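Local structure of KLLA0E08119p (Kluyveromyces lactis, 3VA7) at residues W398-K401 with G402-V405; C942-R945 with Y946-T949; D962-A965 with D966-I970; L1113-I1116 with N1117-D1121. The protein probably catalyses, with biotin and ATP, the carboxylation of urea to urea-1-carboxylate, the first step of urea breakdown by the allophanate route. One frame throughout, in Å; residues are numbered along the deposited sequence.

How the contacts relate
This chain is the urea carboxylase part of a longer enzyme, and the four contacts follow one another along it without touching. Contact 1, in the biotin carboxylase region, stands apart: its centre is about 37 Å from that of contact 2. Contacts 2 and 3 lie on successive helices of carboxyltransferase subdomains C and D, with nearest atoms about 9 Å apart. They are the two closest to the bound ligands: the Arg-945 side chain is about 9 Å from the biotin group carried by Lys-1202, and that of Ile-964 about 13 Å from urea. Contact 4 is a surface helix junction, its centre about 26 Å from that of contact 3.

Contact 1: W398-K401 with G402-V405; sequences WVKK and GTNV
Trp-398 turns its indole obliquely toward Thr-403, whose methyl CG2 comes to 3.9 Å from CZ3. One face of the ring is covered from within the same segment: Val-399 CG1 sits 3.4 Å above the plane, over its centre. At the pyrrole edge, NE1 gives its hydrogen to the carbonyl oxygen of Thr-412, which fixes the rotation of the ring. Arg-39 makes a cation-pi contact with the indole, which Glu-41 and Val-44 of helix 40-53 also touch. Val-399 and Thr-403 cross at about a right angle, CG1 to CG2 4.1 Å, so the threonine methyl is in contact with both indole and valine.

The motif is close to a type II beta turn in the biotin carboxylase C-terminal domain, running from Lys-400 to Thr-403 between strands 394-397 and 404-405. The evidence is the bond from Thr-403 N to Lys-400 O, 3.1 Å, together with the angles at the corners: Lys-401 has an extended psi, and Gly-402 a positive phi of 113°. The donor lies 37° above the Lys-400 carbonyl plane. A second bond spans the same two residues in reverse, Lys-400 N to Thr-403 OG1 at 3.1 Å and a nearly straight 166°. Thr-403 can serve both sides because its OG1 stands beside the backbone N while CG2 is anti to it. Asn-404 points away from the turn, its OD1 taking a hydrogen bond from Asn-1095 ND2, and backbone hydrogen bonds of Gly-402 and Thr-403 with Leu-384, just past strand 378-383, tie the turn to the adjacent part of the sheet.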
# COMPACT_ATOMS: atom_id res chain seq x y z
N TRP A 398 16.28 13.03 5.17
CA TRP A 398 16.12 12.23 6.36
C TRP A 398 15.10 11.13 6.06
O TRP A 398 14.59 10.51 6.97
CB TRP A 398 15.65 13.09 7.53
CG TRP A 398 14.34 13.71 7.29
CD1 TRP A 398 14.06 14.78 6.45
CD2 TRP A 398 13.09 13.28 7.83
NE1 TRP A 398 12.69 15.05 6.47
CE2 TRP A 398 12.08 14.14 7.30
CE3 TRP A 398 12.72 12.24 8.70
CZ2 TRP A 398 10.73 13.99 7.62
CZ3 TRP A 398 11.37 12.08 9.03
CH2 TRP A 398 10.38 12.95 8.50
N VAL A 399 14.82 10.89 4.78
CA VAL A 399 13.76 9.96 4.39
C VAL A 399 14.24 8.84 3.45
O VAL A 399 15.28 8.95 2.77
CB VAL A 399 12.58 10.70 3.77
CG1 VAL A 399 12.17 11.88 4.69
CG2 VAL A 399 12.89 11.14 2.34
N LYS A 400 13.52 7.72 3.48
CA LYS A 400 13.74 6.60 2.56
C LYS A 400 12.41 5.84 2.42
O LYS A 400 11.42 6.24 3.00
CB LYS A 400 14.85 5.69 3.06
CG LYS A 400 14.90 5.62 4.54
CD LYS A 400 15.63 4.38 5.09
CE LYS A 400 15.09 4.11 6.55
NZ LYS A 400 16.12 3.50 7.52
N LYS A 401 12.40 4.79 1.59
CA LYS A 401 11.27 3.89 1.44
C LYS A 401 10.89 3.58 2.88
O LYS A 401 11.74 3.18 3.68
CB LYS A 401 11.74 2.63 0.69
CG LYS A 401 10.70 1.57 0.22
CD LYS A 401 11.51 0.30 -0.18
CE LYS A 401 11.06 -0.35 -1.51
NZ LYS A 401 11.83 0.06 -2.81
N GLY A 402 9.64 3.79 3.24
CA GLY A 402 9.23 3.39 4.56
C GLY A 402 8.86 4.50 5.50
O GLY A 402 7.91 4.38 6.24
N THR A 403 9.59 5.60 5.44
CA THR A 403 9.35 6.74 6.26
C THR A 403 7.93 7.26 6.25
O THR A 403 7.35 7.47 5.20
CB THR A 403 10.30 7.88 5.87
OG1 THR A 403 11.65 7.38 5.89
CG2 THR A 403 10.11 9.08 6.84
N ASN A 404 7.41 7.52 7.45
CA ASN A 404 6.11 8.21 7.65
C ASN A 404 6.30 9.68 7.81
O ASN A 404 6.89 10.14 8.74
CB ASN A 404 5.42 7.68 8.91
CG ASN A 404 5.00 6.23 8.77
OD1 ASN A 404 5.60 5.34 9.37
ND2 ASN A 404 3.97 5.98 7.97
N VAL A 405 5.78 10.43 6.87
CA VAL A 405 5.95 11.85 6.86
C VAL A 405 4.72 12.49 7.48
O VAL A 405 3.62 12.32 6.93
CB VAL A 405 6.12 12.39 5.43
CG1 VAL A 405 6.24 13.95 5.43
CG2 VAL A 405 7.33 11.73 4.78

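Contact 2: C942-R945 with Y946-T949; sequences CVTR and YRET
Arg-945 and Thr-949 meet on the packed side of the last turns of helix 937-949, in carboxyltransferase subdomains C and D. Arg-945 O is approached by three donors: the Thr-949 hydroxyl, OG1 2.7 Å from Arg-945 O and 37° above its carbonyl plane, and, weakly, the backbone amides of Glu-948 and Thr-949. A water extends the link, giving its hydrogen to Thr-949 OG1 and accepting from Arg-945 NE at 2.8 Å in the plane of the guanidinium. Trp-1179 of strand 1176-1181 touches both residues, and Arg-945 NH2 makes a salt bridge with Glu-1199; the two belong to the biotin-carrying region. The buried Tyr-946 and Val-943 are also tightly packed: Tyr-946 CB lies 3.4 Å from Val-943 O, which accepts from Arg-947 N at 2.8 Å, and Tyr-946 OH bonds to Pro-1015 O.

The side of Thr-944, Arg-947 and Glu-948 is looser and only partly covered. Glu-948 OE1 accepts from Trp-1179 NE1, while its OE2 lies 3.4 Å from Thr-944 CG2. The Arg-947 chain bends at chi3 (-56°), which folds its guanidinium back toward Thr-944. A water then joins the pair, lying 2.9 Å from Thr-944 OG1 and accepting from Arg-947 NE, also at 2.9 Å, at the guanidinium edge.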
# COMPACT_ATOMS: atom_id res chain seq x y z
N CYS A 942 -13.69 -9.49 15.72
CA CYS A 942 -13.86 -9.97 14.34
C CYS A 942 -15.00 -10.94 14.38
O CYS A 942 -15.82 -10.95 13.51
CB CYS A 942 -12.61 -10.66 13.77
SG CYS A 942 -11.27 -9.61 13.17
N VAL A 943 -15.03 -11.74 15.44
CA VAL A 943 -16.14 -12.66 15.65
C VAL A 943 -17.41 -11.88 15.97
O VAL A 943 -18.50 -12.21 15.46
CB VAL A 943 -15.87 -13.68 16.76
CG1 VAL A 943 -17.01 -14.66 16.81
CG2 VAL A 943 -14.52 -14.42 16.55
N THR A 944 -17.31 -10.82 16.77
CA THR A 944 -18.47 -10.03 17.06
C THR A 944 -19.14 -9.51 15.79
O THR A 944 -20.33 -9.67 15.58
CB THR A 944 -18.19 -8.92 18.10
OG1 THR A 944 -17.99 -9.54 19.38
CG2 THR A 944 -19.37 -7.86 18.12
N ARG A 945 -18.37 -8.88 14.95
CA ARG A 945 -18.89 -8.37 13.71
C ARG A 945 -19.56 -9.53 12.90
O ARG A 945 -20.61 -9.38 12.23
CB ARG A 945 -17.71 -7.77 12.95
CG ARG A 945 -17.91 -7.68 11.46
CD ARG A 945 -16.96 -6.63 10.77
NE ARG A 945 -17.45 -6.52 9.39
CZ ARG A 945 -17.04 -5.63 8.49
NH1 ARG A 945 -16.07 -4.75 8.76
NH2 ARG A 945 -17.60 -5.69 7.28
N TYR A 946 -18.98 -10.72 12.98
CA TYR A 946 -19.56 -11.81 12.23
C TYR A 946 -20.92 -12.20 12.84
O TYR A 946 -21.89 -12.48 12.12
CB TYR A 946 -18.56 -12.96 12.17
CG TYR A 946 -19.08 -14.10 11.44
CD1 TYR A 946 -19.03 -14.11 10.04
CD2 TYR A 946 -19.69 -15.16 12.11
CE1 TYR A 946 -19.57 -15.20 9.31
CE2 TYR A 946 -20.22 -16.25 11.40
CZ TYR A 946 -20.15 -16.25 10.01
OH TYR A 946 -20.63 -17.33 9.30
N ARG A 947 -20.99 -12.18 14.17
CA ARG A 947 -22.26 -12.44 14.87
C ARG A 947 -23.35 -11.43 14.56
O ARG A 947 -24.50 -11.78 14.49
CB ARG A 947 -22.07 -12.59 16.39
CG ARG A 947 -21.38 -13.87 16.76
CD ARG A 947 -21.24 -14.03 18.30
NE ARG A 947 -20.54 -12.91 18.94
CZ ARG A 947 -21.18 -11.90 19.53
NH1 ARG A 947 -22.53 -11.89 19.57
NH2 ARG A 947 -20.47 -10.91 20.08
N GLU A 948 -22.96 -10.17 14.39
CA GLU A 948 -23.97 -9.17 14.25
C GLU A 948 -24.26 -8.84 12.79
O GLU A 948 -25.29 -8.20 12.49
CB GLU A 948 -23.85 -7.97 15.25
CG GLU A 948 -22.50 -7.35 15.36
CD GLU A 948 -22.28 -6.40 16.53
OE1 GLU A 948 -21.75 -5.31 16.22
OE2 GLU A 948 -22.51 -6.73 17.73
N THR A 949 -23.44 -9.34 11.84
CA THR A 949 -23.68 -8.94 10.45
C THR A 949 -24.11 -10.07 9.56
O THR A 949 -24.62 -9.80 8.48
CB THR A 949 -22.48 -8.29 9.80
OG1 THR A 949 -21.45 -9.28 9.70
CG2 THR A 949 -22.02 -7.09 10.59
O HOH W 1 -17.76 -12.42 19.78
O HOH W 2 -19.31 -8.39 8.37

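Contact 3: D962-A965 with D966-I970; sequences DFIA and DVNDI
A Schellman motif ends helix 960-967, and Ala-965 and Ile-970 are its outer pair. Asp-969 leaves helical angles with a positive phi; Ile-970 N then reaches back to Ala-965 O at 2.9 Å, almost straight at 171°, and Asp-969 N bonds to Asp-966 O at 3.1 Å. A hydrophobic contact accompanies them, Ala-965 CB to Ile-970 CG1 4.3 Å.

One carbonyl before, Ile-964 O is gripped by two donors of one residue. Asn-968 N (3.1 Å) and Asn-968 ND2 (3.2 Å) reach it from opposite faces of the carbonyl plane, with the oxygen itself close to the asparagine amide plane. The amide is therefore pinned against the helix end, and its OD1 accepts from Leu-1009 N. Along the same helix, one turn apart, Phe-963 and Val-967 lie side by side: Val-967 CG1 sits over one face of the Phe-963 ring, 4.2 Å from its centroid and 21° off the normal, a CH-pi contact. A chi1 of 70° sets CG1 there, between N and the carbonyl carbon.

Outward, Phe-963 meets Phe-1138 of helix 1133-1142 edge to face, Asp-966 forms a salt bridge with Lys-1134 of that helix, Ile-964 and Ile-970 pack on Val-975 of helix 972-979, and Gln-1045 of strand 1045-1049 backs Phe-963 and Ile-964.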
# COMPACT_ATOMS: atom_id res chain seq x y z
N ASP A 962 -13.57 -21.78 22.29
CA ASP A 962 -14.45 -22.71 22.99
C ASP A 962 -15.02 -23.87 22.13
O ASP A 962 -15.04 -25.01 22.58
CB ASP A 962 -15.59 -21.96 23.66
CG ASP A 962 -15.13 -21.15 24.85
OD1 ASP A 962 -14.14 -21.53 25.51
OD2 ASP A 962 -15.79 -20.13 25.14
N PHE A 963 -15.48 -23.56 20.93
CA PHE A 963 -15.69 -24.57 19.93
C PHE A 963 -14.49 -25.54 19.71
O PHE A 963 -14.69 -26.77 19.80
CB PHE A 963 -16.08 -23.92 18.62
CG PHE A 963 -16.06 -24.86 17.47
CD1 PHE A 963 -16.99 -25.88 17.39
CD2 PHE A 963 -15.08 -24.75 16.49
CE1 PHE A 963 -16.96 -26.79 16.32
CE2 PHE A 963 -15.04 -25.63 15.44
CZ PHE A 963 -15.96 -26.65 15.35
N ILE A 964 -13.27 -25.04 19.43
CA ILE A 964 -12.15 -25.96 19.28
C ILE A 964 -12.11 -26.83 20.53
O ILE A 964 -12.08 -28.08 20.45
CB ILE A 964 -10.70 -25.34 19.23
CG1 ILE A 964 -10.42 -24.28 18.14
CG2 ILE A 964 -9.66 -26.48 19.23
CD1 ILE A 964 -11.34 -24.28 17.03
N ALA A 965 -12.10 -26.17 21.69
CA ALA A 965 -11.99 -26.91 22.98
C ALA A 965 -13.07 -27.95 23.13
O ALA A 965 -12.79 -29.11 23.42
CB ALA A 965 -12.01 -25.99 24.15
N ASP A 966 -14.31 -27.56 22.89
CA ASP A 966 -15.44 -28.47 23.08
C ASP A 966 -15.45 -29.67 22.11
O ASP A 966 -15.68 -30.80 22.52
CB ASP A 966 -16.73 -27.64 23.02
CG ASP A 966 -18.00 -28.41 23.40
OD1 ASP A 966 -19.08 -27.90 23.01
OD2 ASP A 966 -17.98 -29.47 24.10
N VAL A 967 -15.18 -29.43 20.82
CA VAL A 967 -15.30 -30.51 19.84
C VAL A 967 -14.16 -31.51 20.02
O VAL A 967 -14.26 -32.72 19.70
CB VAL A 967 -15.52 -29.99 18.41
CG1 VAL A 967 -14.26 -29.30 17.85
CG2 VAL A 967 -15.98 -31.12 17.50
N ASN A 968 -13.09 -31.03 20.61
CA ASN A 968 -11.98 -31.90 20.92
C ASN A 968 -11.97 -32.48 22.33
O ASN A 968 -11.07 -33.24 22.67
CB ASN A 968 -10.69 -31.15 20.66
CG ASN A 968 -10.29 -31.18 19.23
OD1 ASN A 968 -9.79 -32.20 18.76
ND2 ASN A 968 -10.48 -30.07 18.52
N ASP A 969 -12.93 -32.09 23.16
CA ASP A 969 -12.96 -32.47 24.56
C ASP A 969 -11.76 -32.07 25.37
O ASP A 969 -11.24 -32.92 26.09
CB ASP A 969 -13.07 -33.97 24.68
CG ASP A 969 -14.43 -34.39 25.07
OD1 ASP A 969 -14.80 -34.20 26.29
OD2 ASP A 969 -15.13 -34.85 24.13
N ILE A 970 -11.31 -30.83 25.24
CA ILE A 970 -10.21 -30.35 26.07
C ILE A 970 -10.62 -29.04 26.71
O ILE A 970 -11.70 -28.59 26.43
CB ILE A 970 -8.90 -30.17 25.26
CG1 ILE A 970 -9.11 -29.21 24.07
CG2 ILE A 970 -8.36 -31.51 24.82
CD1 ILE A 970 -7.91 -29.13 23.15

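Contact 4: L1113-I1116 with N1117-D1121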
# COMPACT_ATOMS: atom_id res chain seq x y z
N LEU A 1113 11.05 -38.62 11.22
CA LEU A 1113 10.44 -39.98 11.29
C LEU A 1113 10.92 -40.75 12.50
O LEU A 1113 10.24 -41.64 12.94
CB LEU A 1113 10.77 -40.82 10.05
CG LEU A 1113 9.93 -40.60 8.79
CD1 LEU A 1113 10.55 -41.49 7.72
CD2 LEU A 1113 8.42 -40.90 8.99
N ALA A 1114 12.10 -40.38 13.01
CA ALA A 1114 12.68 -41.00 14.19
C ALA A 1114 12.01 -40.42 15.44
O ALA A 1114 11.80 -41.13 16.45
CB ALA A 1114 14.19 -40.77 14.25
N TRP A 1115 11.68 -39.14 15.37
CA TRP A 1115 10.91 -38.52 16.43
C TRP A 1115 9.51 -39.13 16.52
O TRP A 1115 9.01 -39.33 17.62
CB TRP A 1115 10.86 -37.04 16.20
CG TRP A 1115 10.19 -36.33 17.26
CD1 TRP A 1115 10.75 -35.85 18.41
CD2 TRP A 1115 8.82 -35.98 17.29
NE1 TRP A 1115 9.79 -35.21 19.17
CE2 TRP A 1115 8.59 -35.27 18.50
CE3 TRP A 1115 7.75 -36.17 16.40
CZ2 TRP A 1115 7.33 -34.76 18.86
CZ3 TRP A 1115 6.49 -35.66 16.75
CH2 TRP A 1115 6.29 -34.96 17.97
N ILE A 1116 8.89 -39.45 15.38
CA ILE A 1116 7.59 -40.10 15.44
C ILE A 1116 7.73 -41.40 16.18
O ILE A 1116 6.90 -41.69 17.01
CB ILE A 1116 6.87 -40.27 14.04
CG1 ILE A 1116 6.05 -39.03 13.72
CG2 ILE A 1116 5.89 -41.41 14.04
CD1 ILE A 1116 6.86 -37.75 13.70
N ASN A 1117 8.79 -42.16 15.90
CA ASN A 1117 9.00 -43.41 16.64
C ASN A 1117 9.08 -43.30 18.17
O ASN A 1117 8.24 -43.88 18.85
CB ASN A 1117 10.13 -44.25 16.05
CG ASN A 1117 9.59 -45.34 15.16
OD1 ASN A 1117 9.26 -46.44 15.62
ND2 ASN A 1117 9.45 -45.01 13.86
N GLU A 1118 10.04 -42.54 18.70
CA GLU A 1118 10.13 -42.34 20.15
C GLU A 1118 8.86 -41.73 20.80
O GLU A 1118 8.94 -41.20 21.92
CB GLU A 1118 11.31 -41.41 20.52
CG GLU A 1118 12.52 -41.38 19.62
CD GLU A 1118 13.41 -40.12 19.85
OE1 GLU A 1118 14.65 -40.23 19.69
OE2 GLU A 1118 12.87 -39.03 20.19
N ASN A 1119 7.70 -41.78 20.11
CA ASN A 1119 6.46 -41.11 20.56
C ASN A 1119 5.29 -41.75 19.88
O ASN A 1119 4.15 -41.33 20.09
CB ASN A 1119 6.44 -39.63 20.21
CG ASN A 1119 7.48 -38.83 20.95
OD1 ASN A 1119 7.28 -38.46 22.11
ND2 ASN A 1119 8.58 -38.51 20.27
N ILE A 1120 5.57 -42.74 19.05
CA ILE A 1120 4.51 -43.42 18.30
C ILE A 1120 3.32 -43.79 19.18
O ILE A 1120 2.18 -43.72 18.74
CB ILE A 1120 5.04 -44.68 17.56
CG1 ILE A 1120 3.95 -45.31 16.68
CG2 ILE A 1120 5.60 -45.72 18.53
CD1 ILE A 1120 3.48 -44.42 15.53
N ASP A 1121 3.61 -44.15 20.42
CA ASP A 1121 2.62 -44.70 21.35
C ASP A 1121 1.58 -43.66 21.74
O ASP A 1121 0.36 -43.86 21.55
CB ASP A 1121 3.35 -45.22 22.60
CG ASP A 1121 4.45 -46.24 22.24
OD1 ASP A 1121 4.12 -47.46 22.26
OD2 ASP A 1121 5.60 -45.80 21.90
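Ile-1116, Asn-1117 and Trp-1115 lose the most surface here, and each meets the junction differently. Ile-1116 crosses Ile-1120 at about a right angle, CG2 to CD1 4.1 Å, a modest apolar contact. Asn-1117 closes the last turn: its backbone N bonds weakly to Leu-1113 O at 3.3 Å, its CB rests 3.6 Å from Ala-1114 O, and its own carbonyl oxygen receives Ile-1120 N at 2.9 Å.

Trp-1115 is engaged twice by Asn-1119. The backbone oxygen of Trp-1115 accepts from Asn-1119 ND2 at 2.8 Å with an N-H...O angle of 176°, and this oxygen lies exactly in the amide plane. The same nitrogen stands over one face of the indole, offset toward the rim, 3.7 Å from NE1, with ring and amide planes 39° apart. The indole reaches that place because its CG is anti to the backbone N (chi1 -176°). Arg-1005 touches both side chains from a loop.

In the last turn, Glu-1118 N bonds to Ala-1114 O at 3.2 Å. The Asn-1119 side chain reaches back rather than capping the next helix. The arrangement is a short link between two consecutive surface helices, 1109-1117 and 1120-1128, with Asn-1119 at the N-cap position of the second.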